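Local coordinates for protein 5-dehydro-2-deoxygluconokinase (Bacillus halodurans C-125, PDB 2QCV) that probably phosphorylates 5-dehydro-2-deoxy-D-gluconate with ATP, a step in the breakdown of myo-inositol to acetyl-CoA, as a member of the PfkB carbohydrate kinase family, at residues A[13-18]-A[62-67]; A[172-177]-A[191-196]. All coordinates share one frame; numbering follows the deposited sequence.

Contact 1. Residues A[13-18]-A[62-67]; sequences DLIAIG and GFIGKI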
ATOM      1  N   ASP A  13      33.402  12.516 -17.723  1.00 28.57           N
ATOM      2  CA  ASP A  13      32.695  12.802 -18.977  1.00 28.03           C
ATOM      3  C   ASP A  13      31.169  12.771 -18.807  1.00 27.42           C
ATOM      4  O   ASP A  13      30.469  13.605 -19.345  1.00 27.88           O
ATOM      5  CB  ASP A  13      33.142  11.821 -20.045  1.00 28.91           C
ATOM      6  CG  ASP A  13      34.592  11.994 -20.397  1.00 31.03           C
ATOM      7  OD1 ASP A  13      34.936  13.075 -20.898  1.00 31.78           O
ATOM      8  OD2 ASP A  13      35.362  11.061 -20.180  1.00 29.26           O
ATOM      9  N   LEU A  14      30.658  11.818 -18.032  1.00 24.66           N
ATOM     10  CA  LEU A  14      29.240  11.742 -17.767  1.00 27.77           C
ATOM     11  C   LEU A  14      28.981  11.102 -16.414  1.00 26.88           C
ATOM     12  O   LEU A  14      29.787  10.283 -15.922  1.00 26.91           O
ATOM     13  CB  LEU A  14      28.496  10.979 -18.858  1.00 28.34           C
ATOM     14  CG  LEU A  14      28.580   9.471 -18.942  1.00 34.28           C
ATOM     15  CD1 LEU A  14      27.478   8.980 -19.891  1.00 30.59           C
ATOM     16  CD2 LEU A  14      29.972   9.023 -19.428  1.00 32.44           C
ATOM     17  N   ILE A  15      27.877  11.534 -15.807  1.00 25.57           N
ATOM     18  CA  ILE A  15      27.283  10.896 -14.649  1.00 25.17           C
ATOM     19  C   ILE A  15      25.831  10.624 -15.037  1.00 27.74           C
ATOM     20  O   ILE A  15      25.133  11.529 -15.531  1.00 26.89           O
ATOM     21  CB  ILE A  15      27.339  11.806 -13.409  1.00 24.98           C
ATOM     22  CG1 ILE A  15      28.782  11.933 -12.944  1.00 25.81           C
ATOM     23  CG2 ILE A  15      26.463  11.222 -12.270  1.00 25.11           C
ATOM     24  CD1 ILE A  15      28.958  12.981 -11.796  1.00 26.08           C
ATOM     25  N   ALA A  16      25.399   9.381 -14.887  1.00 27.45           N
ATOM     26  CA  ALA A  16      24.012   9.001 -15.163  1.00 26.53           C
ATOM     27  C   ALA A  16      23.275   8.792 -13.854  1.00 27.18           C
ATOM     28  O   ALA A  16      23.874   8.472 -12.818  1.00 27.42           O
ATOM     29  CB  ALA A  16      23.944   7.757 -16.005  1.00 25.63           C
ATOM     30  N   ILE A  17      21.962   8.984 -13.911  1.00 27.42           N
ATOM     31  CA  ILE A  17      21.101   8.843 -12.739  1.00 26.26           C
ATOM     32  C   ILE A  17      19.931   7.953 -13.108  1.00 27.92           C
ATOM     33  O   ILE A  17      19.295   8.129 -14.139  1.00 27.38           O
ATOM     34  CB  ILE A  17      20.625  10.227 -12.168  1.00 26.77           C
ATOM     35  CG1 ILE A  17      19.729  10.069 -10.945  1.00 27.49           C
ATOM     36  CG2 ILE A  17      19.957  11.098 -13.224  1.00 28.59           C
ATOM     37  CD1 ILE A  17      19.628  11.347 -10.074  1.00 25.98           C
ATOM     38  N   GLY A  18      19.697   6.963 -12.241  1.00 28.34           N
ATOM     39  CA  GLY A  18      18.503   6.140 -12.299  1.00 27.73           C
ATOM     40  C   GLY A  18      18.830   4.687 -11.975  1.00 26.74           C
ATOM     41  O   GLY A  18      19.438   4.402 -10.950  1.00 27.27           O
ATOM     42  N   GLY A  62      30.479   8.203 -14.008  1.00 26.28           N
ATOM     43  CA  GLY A  62      29.972   8.042 -12.655  1.00 26.16           C
ATOM     44  C   GLY A  62      28.489   7.776 -12.680  1.00 26.91           C
ATOM     45  O   GLY A  62      27.865   7.744 -13.751  1.00 26.97           O
ATOM     46  N   PHE A  63      27.910   7.580 -11.493  1.00 27.47           N
ATOM     47  CA  PHE A  63      26.540   7.088 -11.390  1.00 27.56           C
ATOM     48  C   PHE A  63      25.905   7.534 -10.076  1.00 26.14           C
ATOM     49  O   PHE A  63      26.552   7.498  -9.018  1.00 28.55           O
ATOM     50  CB  PHE A  63      26.493   5.542 -11.486  1.00 27.75           C
ATOM     51  CG  PHE A  63      25.139   4.992 -11.908  1.00 26.58           C
ATOM     52  CD1 PHE A  63      24.782   4.954 -13.214  1.00 24.16           C
ATOM     53  CD2 PHE A  63      24.241   4.525 -10.978  1.00 29.65           C
ATOM     54  CE1 PHE A  63      23.542   4.444 -13.612  1.00 27.86           C
ATOM     55  CE2 PHE A  63      23.019   4.050 -11.366  1.00 31.07           C
ATOM     56  CZ  PHE A  63      22.673   4.011 -12.702  1.00 27.62           C
ATOM     57  N   ILE A  64      24.645   7.930 -10.167  1.00 25.74           N
ATOM     58  CA  ILE A  64      23.793   8.217  -9.003  1.00 26.33           C
ATOM     59  C   ILE A  64      22.657   7.229  -9.038  1.00 24.68           C
ATOM     60  O   ILE A  64      21.814   7.251  -9.939  1.00 24.89           O
ATOM     61  CB  ILE A  64      23.260   9.665  -8.976  1.00 26.33           C
ATOM     62  CG1 ILE A  64      24.445  10.663  -8.994  1.00 27.50           C
ATOM     63  CG2 ILE A  64      22.362   9.901  -7.723  1.00 23.92           C
ATOM     64  CD1 ILE A  64      24.046  12.086  -9.336  1.00 26.58           C
ATOM     65  N   GLY A  65      22.642   6.307  -8.077  1.00 24.06           N
ATOM     66  CA  GLY A  65      21.544   5.356  -8.019  1.00 26.65           C
ATOM     67  C   GLY A  65      21.503   4.585  -6.713  1.00 26.81           C
ATOM     68  O   GLY A  65      22.455   4.625  -5.932  1.00 27.67           O
ATOM     69  N   LYS A  66      20.380   3.915  -6.492  1.00 25.26           N
ATOM     70  CA  LYS A  66      20.174   3.112  -5.307  1.00 25.69           C
ATOM     71  C   LYS A  66      20.153   1.645  -5.667  1.00 24.84           C
ATOM     72  O   LYS A  66      19.552   1.240  -6.678  1.00 27.61           O
ATOM     73  CB  LYS A  66      18.912   3.518  -4.595  1.00 25.68           C
ATOM     74  CG  LYS A  66      18.592   2.726  -3.331  1.00 26.53           C
ATOM     75  CD  LYS A  66      17.582   3.419  -2.415  1.00 25.36           C
ATOM     76  CE  LYS A  66      18.230   4.528  -1.560  1.00 28.33           C
ATOM     77  NZ  LYS A  66      17.185   5.283  -0.751  1.00 26.15           N
ATOM     78  N   ILE A  67      20.852   0.879  -4.837  1.00 26.11           N
ATOM     79  CA  ILE A  67      21.009  -0.566  -5.020  1.00 26.41           C
ATOM     80  C   ILE A  67      20.570  -1.318  -3.741  1.00 29.10           C
ATOM     81  O   ILE A  67      20.569  -0.767  -2.644  1.00 28.42           O
ATOM     82  CB  ILE A  67      22.478  -0.943  -5.387  1.00 25.46           C
ATOM     83  CG1 ILE A  67      23.472  -0.474  -4.316  1.00 25.76           C
ATOM     84  CG2 ILE A  67      22.850  -0.413  -6.780  1.00 27.97           C
ATOM     85  CD1 ILE A  67      24.953  -0.950  -4.484  1.00 27.66           C
TER
HETATM   86  O   HOH W   1      18.305   4.672  -8.450  1.00 21.33           O
HETATM   87  O   HOH W   2      20.145   2.039  -9.405  1.00 26.49           O

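Contact 2. Residues A[172-177]-A[191-196]; sequences VVFELD and VYYSLV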
ATOM      1  N   VAL A 172      22.718  18.725 -19.511  1.00 26.66           N
ATOM      2  CA  VAL A 172      21.666  17.738 -19.154  1.00 26.02           C
ATOM      3  C   VAL A 172      21.234  17.047 -20.423  1.00 27.63           C
ATOM      4  O   VAL A 172      20.774  17.706 -21.373  1.00 26.54           O
ATOM      5  CB  VAL A 172      20.474  18.398 -18.421  1.00 29.77           C
ATOM      6  CG1 VAL A 172      19.294  17.387 -18.179  1.00 27.46           C
ATOM      7  CG2 VAL A 172      20.969  19.009 -17.071  1.00 28.57           C
ATOM      8  N   VAL A 173      21.468  15.740 -20.438  1.00 25.42           N
ATOM      9  CA  VAL A 173      21.107  14.883 -21.540  1.00 27.05           C
ATOM     10  C   VAL A 173      19.969  13.973 -21.111  1.00 25.11           C
ATOM     11  O   VAL A 173      20.090  13.178 -20.148  1.00 26.44           O
ATOM     12  CB  VAL A 173      22.318  14.026 -22.051  1.00 25.68           C
ATOM     13  CG1 VAL A 173      21.871  13.167 -23.257  1.00 23.75           C
ATOM     14  CG2 VAL A 173      23.572  14.865 -22.361  1.00 25.50           C
ATOM     15  N   PHE A 174      18.838  14.094 -21.803  1.00 24.85           N
ATOM     16  CA  PHE A 174      17.633  13.351 -21.443  1.00 27.18           C
ATOM     17  C   PHE A 174      17.433  12.243 -22.465  1.00 27.59           C
ATOM     18  O   PHE A 174      17.170  12.515 -23.639  1.00 26.62           O
ATOM     19  CB  PHE A 174      16.424  14.308 -21.417  1.00 24.77           C
ATOM     20  CG  PHE A 174      15.118  13.687 -20.945  1.00 25.82           C
ATOM     21  CD1 PHE A 174      15.051  12.581 -20.074  1.00 26.45           C
ATOM     22  CD2 PHE A 174      13.918  14.250 -21.379  1.00 26.27           C
ATOM     23  CE1 PHE A 174      13.810  12.099 -19.668  1.00 27.46           C
ATOM     24  CE2 PHE A 174      12.686  13.763 -20.970  1.00 25.27           C
ATOM     25  CZ  PHE A 174      12.637  12.683 -20.152  1.00 25.31           C
ATOM     26  N   GLU A 175      17.556  11.002 -21.984  1.00 26.67           N
ATOM     27  CA  GLU A 175      17.326   9.820 -22.782  1.00 28.24           C
ATOM     28  C   GLU A 175      15.929   9.310 -22.489  1.00 28.18           C
ATOM     29  O   GLU A 175      15.622   8.912 -21.364  1.00 26.49           O
ATOM     30  CB  GLU A 175      18.403   8.779 -22.464  1.00 29.65           C
ATOM     31  CG  GLU A 175      18.860   7.989 -23.663  1.00 42.71           C
ATOM     32  CD  GLU A 175      17.821   7.068 -24.188  1.00 46.76           C
ATOM     33  OE1 GLU A 175      16.901   6.707 -23.435  1.00 49.38           O
ATOM     34  OE2 GLU A 175      17.938   6.666 -25.352  1.00 51.37           O
ATOM     35  N   LEU A 176      15.071   9.262 -23.512  1.00 27.29           N
ATOM     36  CA  LEU A 176      13.661   9.101 -23.276  1.00 28.09           C
ATOM     37  C   LEU A 176      13.278   7.704 -22.776  1.00 35.39           C
ATOM     38  O   LEU A 176      12.366   7.625 -21.971  1.00 44.73           O
ATOM     39  CB  LEU A 176      12.799   9.509 -24.493  1.00 27.72           C
ATOM     40  CG  LEU A 176      12.861  10.983 -24.942  1.00 26.30           C
ATOM     41  CD1 LEU A 176      11.762  11.286 -26.003  1.00 24.83           C
ATOM     42  CD2 LEU A 176      12.695  11.913 -23.737  1.00 24.18           C
ATOM     43  N   ASP A 177      13.981   6.645 -23.176  1.00 32.20           N
ATOM     44  CA  ASP A 177      13.928   5.333 -22.464  1.00 35.31           C
ATOM     45  C   ASP A 177      12.526   4.978 -22.023  1.00 27.31           C
ATOM     46  O   ASP A 177      12.289   4.994 -20.838  1.00 32.83           O
ATOM     47  CB  ASP A 177      14.797   5.420 -21.140  1.00 41.10           C
ATOM     48  CG  ASP A 177      14.728   4.130 -20.264  1.00 42.81           C
ATOM     49  OD1 ASP A 177      14.767   3.001 -20.843  1.00 51.38           O
ATOM     50  OD2 ASP A 177      14.610   4.279 -19.010  1.00 47.29           O
ATOM     51  N   VAL A 191       3.316  14.257 -19.058  1.00 24.65           N
ATOM     52  CA  VAL A 191       3.503  15.327 -18.097  1.00 26.48           C
ATOM     53  C   VAL A 191       4.980  15.479 -17.677  1.00 24.75           C
ATOM     54  O   VAL A 191       5.528  16.579 -17.677  1.00 26.28           O
ATOM     55  CB  VAL A 191       2.550  15.137 -16.897  1.00 25.86           C
ATOM     56  CG1 VAL A 191       2.990  16.024 -15.677  1.00 26.47           C
ATOM     57  CG2 VAL A 191       1.125  15.436 -17.337  1.00 24.05           C
ATOM     58  N   TYR A 192       5.609  14.387 -17.274  1.00 24.29           N
ATOM     59  CA  TYR A 192       6.984  14.439 -16.760  1.00 26.12           C
ATOM     60  C   TYR A 192       8.043  14.485 -17.861  1.00 27.67           C
ATOM     61  O   TYR A 192       9.011  15.225 -17.754  1.00 28.09           O
ATOM     62  CB  TYR A 192       7.224  13.280 -15.815  1.00 26.75           C
ATOM     63  CG  TYR A 192       6.437  13.499 -14.547  1.00 28.49           C
ATOM     64  CD1 TYR A 192       6.817  14.489 -13.658  1.00 32.25           C
ATOM     65  CD2 TYR A 192       5.297  12.777 -14.284  1.00 28.72           C
ATOM     66  CE1 TYR A 192       6.088  14.760 -12.530  1.00 34.32           C
ATOM     67  CE2 TYR A 192       4.551  13.017 -13.141  1.00 29.90           C
ATOM     68  CZ  TYR A 192       4.972  14.014 -12.253  1.00 33.94           C
ATOM     69  OH  TYR A 192       4.266  14.286 -11.115  1.00 34.00           O
ATOM     70  N   TYR A 193       7.828  13.727 -18.925  1.00 27.19           N
ATOM     71  CA  TYR A 193       8.729  13.816 -20.089  1.00 26.81           C
ATOM     72  C   TYR A 193       8.764  15.210 -20.681  1.00 26.61           C
ATOM     73  O   TYR A 193       9.831  15.679 -21.021  1.00 27.78           O
ATOM     74  CB  TYR A 193       8.339  12.815 -21.180  1.00 27.90           C
ATOM     75  CG  TYR A 193       8.878  11.404 -20.996  1.00 26.11           C
ATOM     76  CD1 TYR A 193       9.194  10.892 -19.732  1.00 26.08           C
ATOM     77  CD2 TYR A 193       9.051  10.575 -22.082  1.00 28.10           C
ATOM     78  CE1 TYR A 193       9.690   9.603 -19.586  1.00 27.10           C
ATOM     79  CE2 TYR A 193       9.577   9.289 -21.947  1.00 29.24           C
ATOM     80  CZ  TYR A 193       9.898   8.823 -20.703  1.00 32.29           C
ATOM     81  OH  TYR A 193      10.423   7.565 -20.563  1.00 33.14           O
ATOM     82  N   SER A 194       7.612  15.849 -20.907  1.00 26.16           N
ATOM     83  CA  SER A 194       7.584  17.229 -21.453  1.00 26.59           C
ATOM     84  C   SER A 194       8.337  18.214 -20.540  1.00 28.64           C
ATOM     85  O   SER A 194       9.187  18.979 -20.980  1.00 27.33           O
ATOM     86  CB  SER A 194       6.146  17.681 -21.718  1.00 25.35           C
ATOM     87  OG  SER A 194       5.337  17.636 -20.538  1.00 26.87           O
ATOM     88  N   LEU A 195       8.058  18.134 -19.253  1.00 32.21           N
ATOM     89  CA  LEU A 195       8.656  19.023 -18.231  1.00 34.27           C
ATOM     90  C   LEU A 195      10.180  18.890 -18.232  1.00 31.78           C
ATOM     91  O   LEU A 195      10.902  19.891 -18.326  1.00 30.72           O
ATOM     92  CB  LEU A 195       8.096  18.629 -16.854  1.00 36.07           C
ATOM     93  CG  LEU A 195       8.886  18.882 -15.547  1.00 38.45           C
ATOM     94  CD1 LEU A 195       9.115  20.350 -15.408  1.00 55.13           C
ATOM     95  CD2 LEU A 195       8.157  18.322 -14.315  1.00 39.34           C
ATOM     96  N   VAL A 196      10.646  17.640 -18.202  1.00 28.47           N
ATOM     97  CA  VAL A 196      12.075  17.362 -18.161  1.00 26.04           C
ATOM     98  C   VAL A 196      12.749  17.731 -19.499  1.00 27.74           C
ATOM     99  O   VAL A 196      13.785  18.401 -19.505  1.00 28.49           O
ATOM    100  CB  VAL A 196      12.382  15.952 -17.726  1.00 27.02           C
ATOM    101  CG1 VAL A 196      13.891  15.661 -17.866  1.00 24.88           C
ATOM    102  CG2 VAL A 196      11.899  15.782 -16.225  1.00 27.98           C
TER
HETATM  103  O   HOH W   3       9.892   5.108 -19.103  1.00 23.85           O

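Contact 1. Residues A[13-18]-A[62-67]
Ile-15 to Ile-17 pair in parallel with Gly-62 to Ile-64. Four backbone hydrogen bonds join the two segments. Gly-62 N donates to Leu-14 O at 2.9 Å. Ala-16 N donates to Gly-62 O at 3.2 Å. Ile-64 N donates to Ala-16 O at 2.8 Å, and Gly-18 N closes the ladder on Ile-64 O at 3.1 Å. CA-H...O contacts from Ile-15, Phe-63 and Ile-17 add to these carbonyls.

Two waters extend the pairing where the strands part. One accepts from Lys-66 N and lies 2.8 Å from Gly-18 O; the other bridges Gly-18 O and Lys-66 O.

Ile-15, Ile-17 and Ile-64 share one face of the sheet. Ile-15 CG2 points anti to its own backbone N and meets Ile-64 CG1 at 3.9 Å. On its other branch, Ile-64 CG2 touches Ile-17 CD1. Leu-126 covers Ile-17 and Ile-64.

The other face carries Ala-16 and Phe-63, under Pro-47 of helix 46-56. Phe-63 CG lies anti to the backbone N (chi1 -158°), which brings the ring back toward the first strand. Ala-16 O lies over one ring face near the rim, and Ala-16 CB is 4.0 Å from Phe-63 CD1. Gly-18 O is 3.6 Å from Phe-63 CE2. Replacing Phe-63 by an alanine would probably open a gap beside Ala-16 and Pro-47 and leave Gly-18 O less shielded.

Backbone bonding thus sets the register of these adjacent parallel strands in the central sheet of a ribokinase-like (PfkB) fold, while apolar groups on both faces keep the bonds buried.

Contact 2. Residues A[172-177]-A[191-196]
The ring of Phe-174 is packed on both faces. Val-196 CG1 stands over its centre in a CH-pi contact, 3.6 Å from the centroid. Leu-176 CD2 lies over the opposite face, toward the rim. At the ring edge, near its plane, Tyr-193 O is 3.4 Å from Phe-174 CE2. The same ring turns its edge to the face of Tyr-193 in a T-shaped stack, with planes at 81° and centroids 5.5 Å apart. Phe-174 CZ makes the closest ring contact, 3.9 Å from Tyr-193 CD1.

These residues join strand 171-175 to helix 186-199, the first two elements of a beta-alpha-beta unit that ends in strand 202-206. Leu-149 also covers Phe-174 and Val-196. The outer side of the helix packs on a second subunit, where Leu-195 meets Leu-195 of that subunit.

Beyond the strand, Leu-176 CB rests 4.1 Å from Tyr-193 CE2. Tyr-193 CG lies anti to its carbonyl carbon, beside the backbone N (chi1 -84°), and this carries the hydroxyl to the carbonyls of Leu-176 and Asp-177. Tyr-193 OH is modelled 2.4 Å from Leu-176 O, a very short distance, so the exact bond is doubtful. A water links Tyr-193 OH to Asp-177 O, to which it donates.

Overall arrangement
Both contacts belong to the same central sheet. Contact 1 pairs two of its strands; contact 2 packs a helix on a third. Strand 139-145 lies between strands 12-17 and 171-175 and bonds to both, so it bridges the two sites. Their centres are about 16 Å apart, and their nearest atoms about 7 Å, without touching. Each centre lies about 11 Å from the centre of the chain. Contact 1 meets no other protein chain; contact 2 lies near a subunit interface. A triethylene glycol, probably from the crystallisation liquor, lies about 4 Å from the Asp-177 side chain, whose OD2 bonds Thr-147. This glycol hydrogen-bonds Glu-175 OE2 weakly and may mark a pocket.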